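Local coordinates for putative OmpA family lipoprotein (PDB 5LKW) that binds diaminopimelic acid, a peptidoglycan component, and probably works in the Tol-Pal system that keeps the outer membrane intact and draws it inward during cell division, at residues P12-I18 against L34-H38; L42-R48 against G84-M90; H49-N55 against R115-Q121; N65-Q70 against A92-E98. All coordinates share one frame; numbering follows the deposited sequence.

All four contacts belong to the OmpA-like domain of Pal, whose mixed sheet has the strand order 17-19, 115-120, 50-55, 90-96. Contact 3 pairs the two middle strands near the chain centre. Contact 1 sets the start of strand 17-19 against helix 32-44, about 11 Å from contact 3 between centres; the helix end enters contact 2, centred about 14 Å from both. Contact 4 packs helix 62-82 on strand 90-96. Along the chain contact 1 closes before the others open, contact 2 alternates with contacts 3 and 4, and contact 4 is nested within contact 3. Contacts 2 and 4 lie about 23 Å apart between centres, leaving contact 2 far from the diaminopimelic acid site of contact 4.

Contact 1: residues P12-I18 against L34-H38; sequences PLAKRSI and LMQQH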
# COMPACT_ATOMS: atom_id res chain seq x y z
N PRO A 12 -5.93 6.45 13.76
CA PRO A 12 -4.62 6.15 13.12
C PRO A 12 -4.78 5.29 11.88
O PRO A 12 -3.85 5.16 11.08
CB PRO A 12 -3.85 5.38 14.20
CG PRO A 12 -4.85 4.97 15.22
CD PRO A 12 -6.01 5.93 15.14
N LEU A 13 -5.98 4.71 11.73
CA LEU A 13 -6.36 3.95 10.60
C LEU A 13 -6.67 4.81 9.37
O LEU A 13 -6.74 4.26 8.30
CB LEU A 13 -7.56 3.06 10.93
CG LEU A 13 -7.42 1.59 11.36
CD1 LEU A 13 -6.08 1.24 12.03
CD2 LEU A 13 -8.56 1.28 12.30
N ALA A 14 -6.82 6.13 9.53
CA ALA A 14 -7.10 7.00 8.38
C ALA A 14 -5.88 7.09 7.48
O ALA A 14 -5.98 7.56 6.38
CB ALA A 14 -7.52 8.43 8.81
N LYS A 15 -4.73 6.69 7.98
CA LYS A 15 -3.52 6.79 7.16
C LYS A 15 -3.40 5.46 6.43
O LYS A 15 -3.21 4.41 7.06
CB LYS A 15 -2.27 7.16 7.98
CG LYS A 15 -1.12 7.76 7.06
CD LYS A 15 0.25 7.23 7.44
CE LYS A 15 1.38 7.81 6.58
NZ LYS A 15 1.67 7.26 5.22
N ARG A 16 -3.52 5.53 5.11
CA ARG A 16 -3.64 4.34 4.26
C ARG A 16 -2.63 4.21 3.13
O ARG A 16 -2.79 3.36 2.26
CB ARG A 16 -5.09 4.22 3.73
CG ARG A 16 -5.96 3.72 4.84
CD ARG A 16 -7.44 3.62 4.57
NE ARG A 16 -8.19 3.93 5.82
CZ ARG A 16 -9.52 3.94 5.91
NH1 ARG A 16 -10.25 3.64 4.85
NH2 ARG A 16 -10.12 4.26 7.05
N SER A 17 -1.57 5.01 3.14
CA SER A 17 -0.58 4.92 2.08
C SER A 17 0.80 4.62 2.70
O SER A 17 1.14 5.19 3.75
CB SER A 17 -0.55 6.24 1.33
OG SER A 17 -1.73 6.46 0.55
N ILE A 18 1.59 3.77 2.04
CA ILE A 18 2.98 3.47 2.37
C ILE A 18 3.78 3.99 1.17
O ILE A 18 3.49 3.65 0.06
CB ILE A 18 3.25 1.93 2.56
CG1 ILE A 18 2.54 1.37 3.78
CG2 ILE A 18 4.73 1.65 2.74
CD1 ILE A 18 1.04 1.39 3.67
N LEU A 34 2.00 1.52 11.87
CA LEU A 34 0.88 1.56 10.93
C LEU A 34 0.42 0.16 10.46
O LEU A 34 -0.79 -0.13 10.43
CB LEU A 34 1.21 2.49 9.76
CG LEU A 34 0.15 2.74 8.67
CD1 LEU A 34 -1.11 3.39 9.31
CD2 LEU A 34 0.77 3.62 7.57
N MET A 35 1.38 -0.71 10.14
CA MET A 35 1.08 -2.10 9.76
C MET A 35 0.35 -2.83 10.94
O MET A 35 -0.58 -3.63 10.72
CB MET A 35 2.37 -2.88 9.42
CG MET A 35 3.17 -2.50 8.09
SD MET A 35 2.18 -2.60 6.61
CE MET A 35 1.27 -1.03 6.69
N GLN A 36 0.80 -2.54 12.16
CA GLN A 36 0.25 -3.13 13.38
C GLN A 36 -1.17 -2.67 13.62
O GLN A 36 -2.06 -3.47 13.94
CB GLN A 36 1.17 -2.79 14.56
CG GLN A 36 2.57 -3.33 14.25
CD GLN A 36 3.52 -3.39 15.42
OE1 GLN A 36 4.24 -2.41 15.69
NE2 GLN A 36 3.61 -4.58 16.06
N GLN A 37 -1.40 -1.37 13.43
CA GLN A 37 -2.73 -0.85 13.54
C GLN A 37 -3.67 -1.52 12.54
O GLN A 37 -4.71 -2.08 12.93
CB GLN A 37 -2.76 0.66 13.41
CG GLN A 37 -2.74 1.36 14.77
CD GLN A 37 -1.69 2.45 14.88
OE1 GLN A 37 -0.89 2.67 13.95
NE2 GLN A 37 -1.67 3.14 16.02
N HIS A 38 -3.30 -1.47 11.27
CA HIS A 38 -4.14 -2.13 10.27
C HIS A 38 -4.35 -3.63 10.50
O HIS A 38 -5.48 -4.09 10.39
CB HIS A 38 -3.74 -1.79 8.84
CG HIS A 38 -4.18 -0.42 8.43
ND1 HIS A 38 -3.40 0.71 8.62
CD2 HIS A 38 -5.35 0.02 7.91
CE1 HIS A 38 -4.05 1.77 8.19
NE2 HIS A 38 -5.24 1.38 7.77
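Leu-13 O is gripped by two side chains, one from each segment. Arg-16 NE gives it a straight bond of 2.9 Å (171° at the hydrogen), with the oxygen close to the guanidinium plane, while His-38 NE2 adds a weak, bent one at 3.3 Å. Arg-16 NH2 bonds to Leu-6 O. The imidazole is fixed at its other nitrogen as well: ND1 donates to Leu-34 O, one helical turn back, which also takes the backbone N-H of His-38 from the opposite face of its carbonyl plane. Leu-13 CD1 sits over the centre of the His-38 ring, 4.2 Å from the centroid, a CH-pi contact made along the ring normal; the same methyl rests on Gln-37 CB. At the ring edge CE1 meets Lys-15 O at 3.0 Å.

Leu-34 packs one turn before His-38 on the helix. Its CG lies anti to the backbone N (chi1 -177°), which sends CD1 toward Lys-15 O and CD2 against Lys-15 CD at 3.6 Å. The lysine chain crosses the leucine at about a right angle and curls back to bond NZ to Ser-17 O. Deeper, Met-35 CE touches Ile-18 CD1 at 3.9 Å, and Leu-118 of strand 115-120 lies against both Ile-18 and His-38. Carbonyls at both ring nitrogens could suit a protonated His-38, while the nearby arginine would probably oppose it, so the charge stays open.

Contact 2: residues L42-R48 against G84-M90; sequences LKSHPQR and GVNDSQM
Gln-89 pushes its amide into the turn that follows helix 32-44, and NE2 is held there by two carbonyls. Arg-48 O takes one N-H at 2.8 Å on a lone pair in its carbonyl plane; Leu-42 O takes the other at 3.0 Å from above its plane, the face opposite the one used by His-45 N. Both oxygens lie near the amide plane, so the two bonds fix the rotation of the group. The side chain gets there with CG beside its backbone N (chi1 -62°) and the chain extended beyond, CG and CD passing 3.4 Å from Pro-46 O. At the far end of the amide, Asn-86 ND2 donates to OE1 in a nearly straight bond (172°), a second-shell hold from the glutamine's own loop.

Next to this buried amide, Leu-42 CB packs against Val-85 CG2 at 3.8 Å, and Leu-42 CD1 lies on the other methyl, CG1. The outer side is more exposed: Lys-43 CG rests on Gly-84 O at 3.4 Å, and its NZ bonds to Gln-40. Gly-84, at positive phi, is the C-prime residue of the Schellman motif ending helix 62-82.

The contact thus joins the end of helix 32-44 to the loop after helix 62-82, with Met-80 of the latter helix touching both Leu-42 and Val-85, while Gln-89 bonds through its backbone to Val-50 of strand 50-55, just before strand 90-96.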
# COMPACT_ATOMS: atom_id res chain seq x y z
N LEU A 42 -7.83 -5.66 10.93
CA LEU A 42 -8.11 -6.84 10.10
C LEU A 42 -8.41 -8.18 10.86
O LEU A 42 -9.43 -8.84 10.61
CB LEU A 42 -7.03 -7.01 9.02
CG LEU A 42 -7.10 -5.97 7.87
CD1 LEU A 42 -5.89 -6.08 6.95
CD2 LEU A 42 -8.39 -6.07 7.07
N LYS A 43 -7.50 -8.58 11.74
CA LYS A 43 -7.62 -9.79 12.57
C LYS A 43 -8.88 -9.82 13.43
O LYS A 43 -9.49 -10.88 13.65
CB LYS A 43 -6.39 -9.91 13.48
CG LYS A 43 -5.17 -10.57 12.82
CD LYS A 43 -3.96 -10.63 13.79
CE LYS A 43 -3.46 -9.23 14.10
NZ LYS A 43 -2.78 -9.03 15.42
N SER A 44 -9.25 -8.65 13.93
CA SER A 44 -10.43 -8.48 14.76
C SER A 44 -11.72 -8.25 13.96
O SER A 44 -12.79 -8.21 14.56
CB SER A 44 -10.19 -7.38 15.80
OG SER A 44 -10.19 -6.11 15.20
N HIS A 45 -11.63 -8.11 12.63
CA HIS A 45 -12.79 -8.01 11.75
C HIS A 45 -12.76 -8.96 10.54
O HIS A 45 -12.81 -8.46 9.41
CB HIS A 45 -12.97 -6.59 11.23
CG HIS A 45 -13.10 -5.55 12.30
ND1 HIS A 45 -12.13 -5.33 13.25
CD2 HIS A 45 -14.08 -4.65 12.54
CE1 HIS A 45 -12.51 -4.35 14.05
NE2 HIS A 45 -13.68 -3.91 13.63
N PRO A 46 -12.75 -10.30 10.75
CA PRO A 46 -12.59 -11.38 9.74
C PRO A 46 -13.31 -11.21 8.40
O PRO A 46 -12.93 -11.82 7.38
CB PRO A 46 -13.17 -12.62 10.46
CG PRO A 46 -13.63 -12.13 11.85
CD PRO A 46 -12.89 -10.87 12.09
N GLN A 47 -14.37 -10.40 8.46
CA GLN A 47 -15.26 -10.08 7.36
C GLN A 47 -14.67 -8.99 6.43
O GLN A 47 -14.96 -8.96 5.22
CB GLN A 47 -16.60 -9.62 7.96
CG GLN A 47 -16.63 -8.17 8.53
CD GLN A 47 -16.31 -8.00 10.05
OE1 GLN A 47 -16.02 -8.95 10.77
NE2 GLN A 47 -16.39 -6.75 10.52
N ARG A 48 -13.83 -8.13 7.01
CA ARG A 48 -13.14 -7.03 6.31
C ARG A 48 -12.08 -7.47 5.33
O ARG A 48 -11.15 -8.17 5.68
CB ARG A 48 -12.51 -6.06 7.30
CG ARG A 48 -13.46 -5.01 7.77
CD ARG A 48 -13.88 -4.16 6.57
NE ARG A 48 -14.65 -3.00 7.00
CZ ARG A 48 -15.22 -2.12 6.19
NH1 ARG A 48 -15.10 -2.24 4.86
NH2 ARG A 48 -15.88 -1.11 6.70
N GLY A 84 -0.06 -11.71 11.32
CA GLY A 84 -1.19 -12.65 11.52
C GLY A 84 -2.51 -12.38 10.84
O GLY A 84 -3.53 -13.02 11.18
N VAL A 85 -2.54 -11.44 9.88
CA VAL A 85 -3.75 -11.25 9.07
C VAL A 85 -3.90 -12.46 8.13
O VAL A 85 -2.92 -12.94 7.60
CB VAL A 85 -3.72 -9.91 8.22
CG1 VAL A 85 -4.95 -9.82 7.37
CG2 VAL A 85 -3.61 -8.69 9.12
N ASN A 86 -5.13 -12.95 7.96
CA ASN A 86 -5.41 -14.01 6.98
C ASN A 86 -5.23 -13.52 5.58
O ASN A 86 -5.79 -12.49 5.22
CB ASN A 86 -6.88 -14.44 7.03
CG ASN A 86 -7.27 -15.01 8.36
OD1 ASN A 86 -6.90 -16.13 8.68
ND2 ASN A 86 -8.03 -14.23 9.14
N ASP A 87 -4.53 -14.31 4.77
CA ASP A 87 -4.41 -14.08 3.33
C ASP A 87 -5.75 -13.82 2.67
O ASP A 87 -5.80 -13.05 1.69
CB ASP A 87 -3.79 -15.28 2.63
CG ASP A 87 -2.50 -15.73 3.30
OD1 ASP A 87 -1.81 -14.86 3.93
OD2 ASP A 87 -2.19 -16.95 3.21
N SER A 88 -6.81 -14.49 3.16
CA SER A 88 -8.15 -14.33 2.60
C SER A 88 -8.72 -12.91 2.77
O SER A 88 -9.70 -12.56 2.12
CB SER A 88 -9.15 -15.33 3.22
OG SER A 88 -9.49 -14.89 4.53
N GLN A 89 -8.15 -12.09 3.65
CA GLN A 89 -8.69 -10.73 3.74
C GLN A 89 -7.86 -9.71 2.95
O GLN A 89 -8.14 -8.51 3.03
CB GLN A 89 -8.87 -10.29 5.18
CG GLN A 89 -9.85 -11.12 6.00
CD GLN A 89 -9.74 -10.77 7.48
OE1 GLN A 89 -9.13 -11.51 8.25
NE2 GLN A 89 -10.24 -9.61 7.86
N MET A 90 -6.87 -10.18 2.20
CA MET A 90 -5.88 -9.30 1.57
C MET A 90 -5.70 -9.71 0.13
O MET A 90 -5.54 -10.90 -0.17
CB MET A 90 -4.53 -9.44 2.29
CG MET A 90 -4.55 -8.80 3.67
SD MET A 90 -2.94 -8.78 4.40
CE MET A 90 -2.58 -10.59 4.41

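Contact 3: residues H49-N55 against R115-Q121; sequences HVLIQGN and RADLVYQ
Arg-115 and Asn-55 lie side by side at one end of the paired strands, amide and guanidinium planes 30° apart, with Arg-115 NH2 packed 3.5 Å from Asn-55 ND2. A water bonded to Asn-55 OD1 at 2.6 Å reaches the same NH2 weakly. In a side-on salt bridge Arg-115 NE meets Asp-117 OD1 at 2.9 Å and Arg-115 NH2 meets Asp-117 OD2 at 3.0 Å, both on the syn side of the carboxylate. The remaining nitrogen, Arg-115 NH1, bonds to Gln-112 O, and Asp-117 OD1 has a second partner in Ser-17 OG.

Between these residues and Gln-121 runs an antiparallel ladder, the two central strands of the OmpA-like sheet, their axes at 154°. Leu-51 with Val-119 and Gln-53 with Asp-117 are hydrogen-bonded pairs, and Gln-121 N adds a bond to His-49 O. Val-50 with Tyr-120, Ile-52 with Leu-118 and Gly-54 with Ala-116 are non-hydrogen-bonded; their side chains, Gly-54 having none, lie on the face toward helices 32-44 and 62-82.

On that helix-covered face Val-50 can be followed outward. CB lies 3.9 Å from Tyr-120 CE1, over the ring. CG2, anti to the backbone N, stands above the ring centre, 3.9 Å from the centroid and 6° off the normal, and also touches Leu-118 CB at 3.8 Å. On the other face Gln-53 crosses Val-119: its CG and CD lie along CG2, and OE1 ends 3.5 Å from that methyl.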
# COMPACT_ATOMS: atom_id res chain seq x y z
N HIS A 49 -12.23 -7.02 4.09
CA HIS A 49 -11.29 -7.25 3.02
C HIS A 49 -10.60 -5.94 2.57
O HIS A 49 -11.23 -4.89 2.48
CB HIS A 49 -11.99 -7.95 1.87
CG HIS A 49 -12.21 -9.41 2.12
ND1 HIS A 49 -12.77 -9.90 3.28
CD2 HIS A 49 -11.92 -10.50 1.36
CE1 HIS A 49 -12.83 -11.22 3.22
NE2 HIS A 49 -12.33 -11.61 2.06
N VAL A 50 -9.31 -6.03 2.29
CA VAL A 50 -8.53 -4.85 1.91
C VAL A 50 -7.86 -5.20 0.58
O VAL A 50 -7.32 -6.28 0.41
CB VAL A 50 -7.48 -4.45 3.01
CG1 VAL A 50 -6.42 -5.53 3.22
CG2 VAL A 50 -6.82 -3.13 2.71
N LEU A 51 -7.93 -4.26 -0.35
CA LEU A 51 -7.19 -4.37 -1.58
C LEU A 51 -5.93 -3.55 -1.41
O LEU A 51 -6.01 -2.37 -1.11
CB LEU A 51 -8.02 -3.80 -2.71
CG LEU A 51 -7.45 -3.92 -4.10
CD1 LEU A 51 -7.50 -5.38 -4.62
CD2 LEU A 51 -8.28 -2.96 -5.01
N ILE A 52 -4.78 -4.15 -1.66
CA ILE A 52 -3.52 -3.41 -1.51
C ILE A 52 -3.00 -3.15 -2.92
O ILE A 52 -2.60 -4.07 -3.59
CB ILE A 52 -2.45 -4.23 -0.70
CG1 ILE A 52 -2.91 -4.51 0.76
CG2 ILE A 52 -1.06 -3.53 -0.67
CD1 ILE A 52 -2.21 -5.79 1.26
N GLN A 53 -3.02 -1.88 -3.34
CA GLN A 53 -2.64 -1.42 -4.69
C GLN A 53 -1.25 -0.73 -4.68
O GLN A 53 -1.07 0.32 -4.03
CB GLN A 53 -3.63 -0.37 -5.19
CG GLN A 53 -5.10 -0.74 -5.14
CD GLN A 53 -5.93 0.26 -5.91
OE1 GLN A 53 -5.95 1.45 -5.59
NE2 GLN A 53 -6.62 -0.22 -6.93
N GLY A 54 -0.30 -1.34 -5.39
CA GLY A 54 1.03 -0.79 -5.64
C GLY A 54 1.07 0.10 -6.89
O GLY A 54 0.51 -0.24 -7.93
N ASN A 55 1.74 1.23 -6.75
CA ASN A 55 1.85 2.29 -7.76
C ASN A 55 3.37 2.62 -7.84
O ASN A 55 4.14 2.31 -6.91
CB ASN A 55 1.03 3.55 -7.38
CG ASN A 55 -0.49 3.29 -7.24
OD1 ASN A 55 -1.22 3.45 -8.20
ND2 ASN A 55 -0.94 2.84 -6.06
N ARG A 115 4.13 4.35 -4.19
CA ARG A 115 3.15 4.32 -3.12
C ARG A 115 2.32 3.06 -3.19
O ARG A 115 2.02 2.56 -4.30
CB ARG A 115 2.18 5.53 -3.26
CG ARG A 115 1.36 5.89 -1.99
CD ARG A 115 0.37 7.13 -2.25
NE ARG A 115 -0.65 6.64 -3.17
CZ ARG A 115 -0.69 6.82 -4.48
NH1 ARG A 115 0.19 7.60 -5.13
NH2 ARG A 115 -1.64 6.17 -5.17
N ALA A 116 1.92 2.58 -2.01
CA ALA A 116 0.95 1.46 -1.93
C ALA A 116 -0.17 1.88 -1.05
O ALA A 116 0.09 2.38 0.06
CB ALA A 116 1.64 0.15 -1.34
N ASP A 117 -1.42 1.68 -1.53
CA ASP A 117 -2.61 2.04 -0.78
C ASP A 117 -3.39 0.81 -0.30
O ASP A 117 -3.63 -0.13 -1.09
CB ASP A 117 -3.61 2.90 -1.62
CG ASP A 117 -2.98 4.15 -2.22
OD1 ASP A 117 -2.20 4.85 -1.51
OD2 ASP A 117 -3.32 4.44 -3.40
N LEU A 118 -3.89 0.93 0.93
CA LEU A 118 -4.80 -0.03 1.54
C LEU A 118 -6.17 0.43 1.14
O LEU A 118 -6.61 1.48 1.61
CB LEU A 118 -4.63 -0.04 3.07
CG LEU A 118 -3.40 -0.73 3.74
CD1 LEU A 118 -2.15 -0.08 3.43
CD2 LEU A 118 -3.50 -0.66 5.26
N VAL A 119 -6.84 -0.33 0.27
CA VAL A 119 -8.17 0.10 -0.19
C VAL A 119 -9.24 -0.87 0.40
O VAL A 119 -9.37 -2.02 -0.01
CB VAL A 119 -8.24 0.20 -1.73
CG1 VAL A 119 -9.59 0.82 -2.19
CG2 VAL A 119 -6.96 0.97 -2.32
N TYR A 120 -9.96 -0.38 1.39
CA TYR A 120 -10.78 -1.26 2.20
C TYR A 120 -12.06 -1.44 1.45
O TYR A 120 -12.65 -0.43 1.00
CB TYR A 120 -10.99 -0.64 3.57
CG TYR A 120 -9.91 -1.00 4.58
CD1 TYR A 120 -9.90 -2.27 5.20
CD2 TYR A 120 -8.88 -0.09 4.92
CE1 TYR A 120 -8.92 -2.62 6.12
CE2 TYR A 120 -7.90 -0.41 5.87
CZ TYR A 120 -7.93 -1.70 6.48
OH TYR A 120 -7.01 -2.12 7.45
N GLN A 121 -12.43 -2.71 1.24
CA GLN A 121 -13.61 -3.12 0.45
C GLN A 121 -14.92 -2.91 1.18
O GLN A 121 -15.01 -3.09 2.41
CB GLN A 121 -13.53 -4.62 0.02
CG GLN A 121 -12.43 -4.96 -0.99
CD GLN A 121 -12.30 -3.90 -2.08
OE1 GLN A 121 -11.52 -2.95 -1.93
NE2 GLN A 121 -13.07 -4.05 -3.17
O HOH W 1 -3.28 4.87 -7.60

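Contact 4: residues N65-Q70 against A92-E98; sequences NLALGQ and AVSLGKE. With API (2,6-diaminopimelic acid), chain C.
Helix 65-70 runs across strand 92-96 at 140° between their N-to-C directions, the axes approaching to 6.4 Å, and Gly-96 CA lies against Asn-65 O in a CA-H...O contact. Gly-69, with no side chain, brings its CA to 3.2 Å from Ser-94 OG.

Ser-94 is the polar centre of the contact. Its OG, anti to the backbone N (chi1 -171°), points into the helix and donates to Leu-66 O at 2.8 Å, in the carbonyl plane on a lone pair; Leu-66 O also keeps its helical bond from Gln-70 N. The same OG accepts from Gly-96 N, forming an ST turn beside the type II' turn from Leu-95 to Glu-98, in which Gly-96 has positive phi. Gln-70 bends back along the strand so that NE2 donates to Ala-92 O at 3.2 Å, steeply above the carbonyl plane, and also to Glu-74. A water donates to Gln-70 OE1 and accepts from Ser-94 N, joining side chain to strand.

At the other end the Asn-65 and Lys-97 side chains cross, ND2 of Asn-65 3.6 Å from CD of Lys-97. ND2 bonds to Arg-59 O and Lys-97 NZ to Glu-58 O and Gly-60 O, tying both to the loop before the helix. Asn-65 OD1 takes the ligand's amino N at 2.9 Å, and Leu-68 CD2 touches the ligand's carboxylate carbon; Arg-72 NH2 also bonds to the ligand. The beta-alpha-beta packing places the N-terminal part of helix 62-82 beside the pocket: with ND2 held by the loop, the side-chain oxygen OD1 is turned to the ligand's amino group, which is probably charged.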
# COMPACT_ATOMS: atom_id res chain seq x y z
N ASN A 65 7.47 -1.24 -14.21
CA ASN A 65 6.72 -0.59 -13.16
C ASN A 65 5.48 -1.36 -12.73
O ASN A 65 5.07 -1.29 -11.58
CB ASN A 65 6.28 0.78 -13.64
CG ASN A 65 7.41 1.80 -13.53
OD1 ASN A 65 8.01 1.95 -12.46
ND2 ASN A 65 7.75 2.47 -14.66
N LEU A 66 4.91 -2.10 -13.66
CA LEU A 66 3.92 -3.08 -13.28
C LEU A 66 4.53 -4.09 -12.30
O LEU A 66 3.92 -4.39 -11.29
CB LEU A 66 3.35 -3.79 -14.53
CG LEU A 66 1.98 -4.40 -14.28
CD1 LEU A 66 0.82 -3.31 -14.34
CD2 LEU A 66 1.75 -5.60 -15.26
N ALA A 67 5.71 -4.64 -12.62
CA ALA A 67 6.40 -5.60 -11.75
C ALA A 67 6.77 -4.95 -10.40
O ALA A 67 6.51 -5.52 -9.35
CB ALA A 67 7.65 -6.17 -12.43
N LEU A 68 7.34 -3.73 -10.46
CA LEU A 68 7.66 -2.97 -9.26
C LEU A 68 6.39 -2.70 -8.39
O LEU A 68 6.37 -2.96 -7.16
CB LEU A 68 8.37 -1.65 -9.67
CG LEU A 68 8.70 -0.70 -8.51
CD1 LEU A 68 9.49 -1.44 -7.41
CD2 LEU A 68 9.50 0.50 -9.03
N GLY A 69 5.35 -2.18 -9.00
CA GLY A 69 4.09 -1.98 -8.24
C GLY A 69 3.64 -3.26 -7.54
O GLY A 69 3.22 -3.21 -6.41
N GLN A 70 3.71 -4.42 -8.22
CA GLN A 70 3.32 -5.70 -7.62
C GLN A 70 4.13 -6.00 -6.38
O GLN A 70 3.58 -6.36 -5.31
CB GLN A 70 3.34 -6.88 -8.66
CG GLN A 70 2.72 -8.17 -8.14
CD GLN A 70 1.24 -8.05 -7.70
OE1 GLN A 70 0.44 -7.39 -8.34
NE2 GLN A 70 0.88 -8.76 -6.63
N ALA A 92 -3.15 -8.41 -3.08
CA ALA A 92 -2.07 -7.49 -3.55
C ALA A 92 -2.21 -7.35 -5.06
O ALA A 92 -2.13 -8.34 -5.78
CB ALA A 92 -0.71 -8.05 -3.23
N VAL A 93 -2.48 -6.14 -5.55
CA VAL A 93 -2.46 -5.86 -7.00
C VAL A 93 -1.54 -4.68 -7.38
O VAL A 93 -1.16 -3.86 -6.53
CB VAL A 93 -3.87 -5.57 -7.53
CG1 VAL A 93 -4.73 -6.80 -7.39
CG2 VAL A 93 -4.49 -4.34 -6.79
N SER A 94 -1.21 -4.58 -8.66
CA SER A 94 -0.39 -3.47 -9.19
C SER A 94 -1.12 -2.62 -10.23
O SER A 94 -1.65 -3.17 -11.21
CB SER A 94 0.84 -4.01 -9.90
OG SER A 94 1.74 -2.91 -10.22
N LEU A 95 -1.09 -1.30 -10.04
CA LEU A 95 -1.39 -0.29 -11.08
C LEU A 95 -0.17 0.28 -11.84
O LEU A 95 -0.31 1.14 -12.74
CB LEU A 95 -2.20 0.86 -10.47
CG LEU A 95 -3.42 0.39 -9.66
CD1 LEU A 95 -4.13 1.49 -9.02
CD2 LEU A 95 -4.41 -0.45 -10.46
N GLY A 96 1.01 -0.22 -11.53
CA GLY A 96 2.19 0.23 -12.20
C GLY A 96 2.28 1.75 -12.16
O GLY A 96 2.06 2.40 -11.09
N LYS A 97 2.54 2.33 -13.33
CA LYS A 97 2.56 3.81 -13.45
C LYS A 97 1.26 4.44 -13.96
O LYS A 97 1.26 5.61 -14.27
CB LYS A 97 3.73 4.25 -14.33
CG LYS A 97 3.56 3.96 -15.76
CD LYS A 97 4.98 3.96 -16.36
CE LYS A 97 4.95 4.42 -17.74
NZ LYS A 97 6.39 4.67 -17.99
N GLU A 98 0.19 3.65 -14.05
CA GLU A 98 -1.03 4.01 -14.81
C GLU A 98 -1.98 4.99 -14.12
O GLU A 98 -2.62 5.78 -14.84
CB GLU A 98 -1.81 2.74 -15.20
CG GLU A 98 -1.08 1.87 -16.23
CD GLU A 98 -1.59 0.39 -16.29
OE1 GLU A 98 -2.70 0.07 -15.76
OE2 GLU A 98 -0.86 -0.47 -16.88
C API C . 9.84 3.76 -9.05
CA API C . 10.51 3.70 -10.39
C3 API C . 11.75 4.57 -10.62
C4 API C . 12.27 4.32 -12.05
C5 API C . 13.77 3.99 -12.16
C6 API C . 14.23 3.58 -13.57
O API C . 8.62 3.92 -9.09
OXT API C . 10.40 3.65 -7.93
N API C . 9.50 4.14 -11.36
O HOH W 2 -1.93 -6.67 -10.38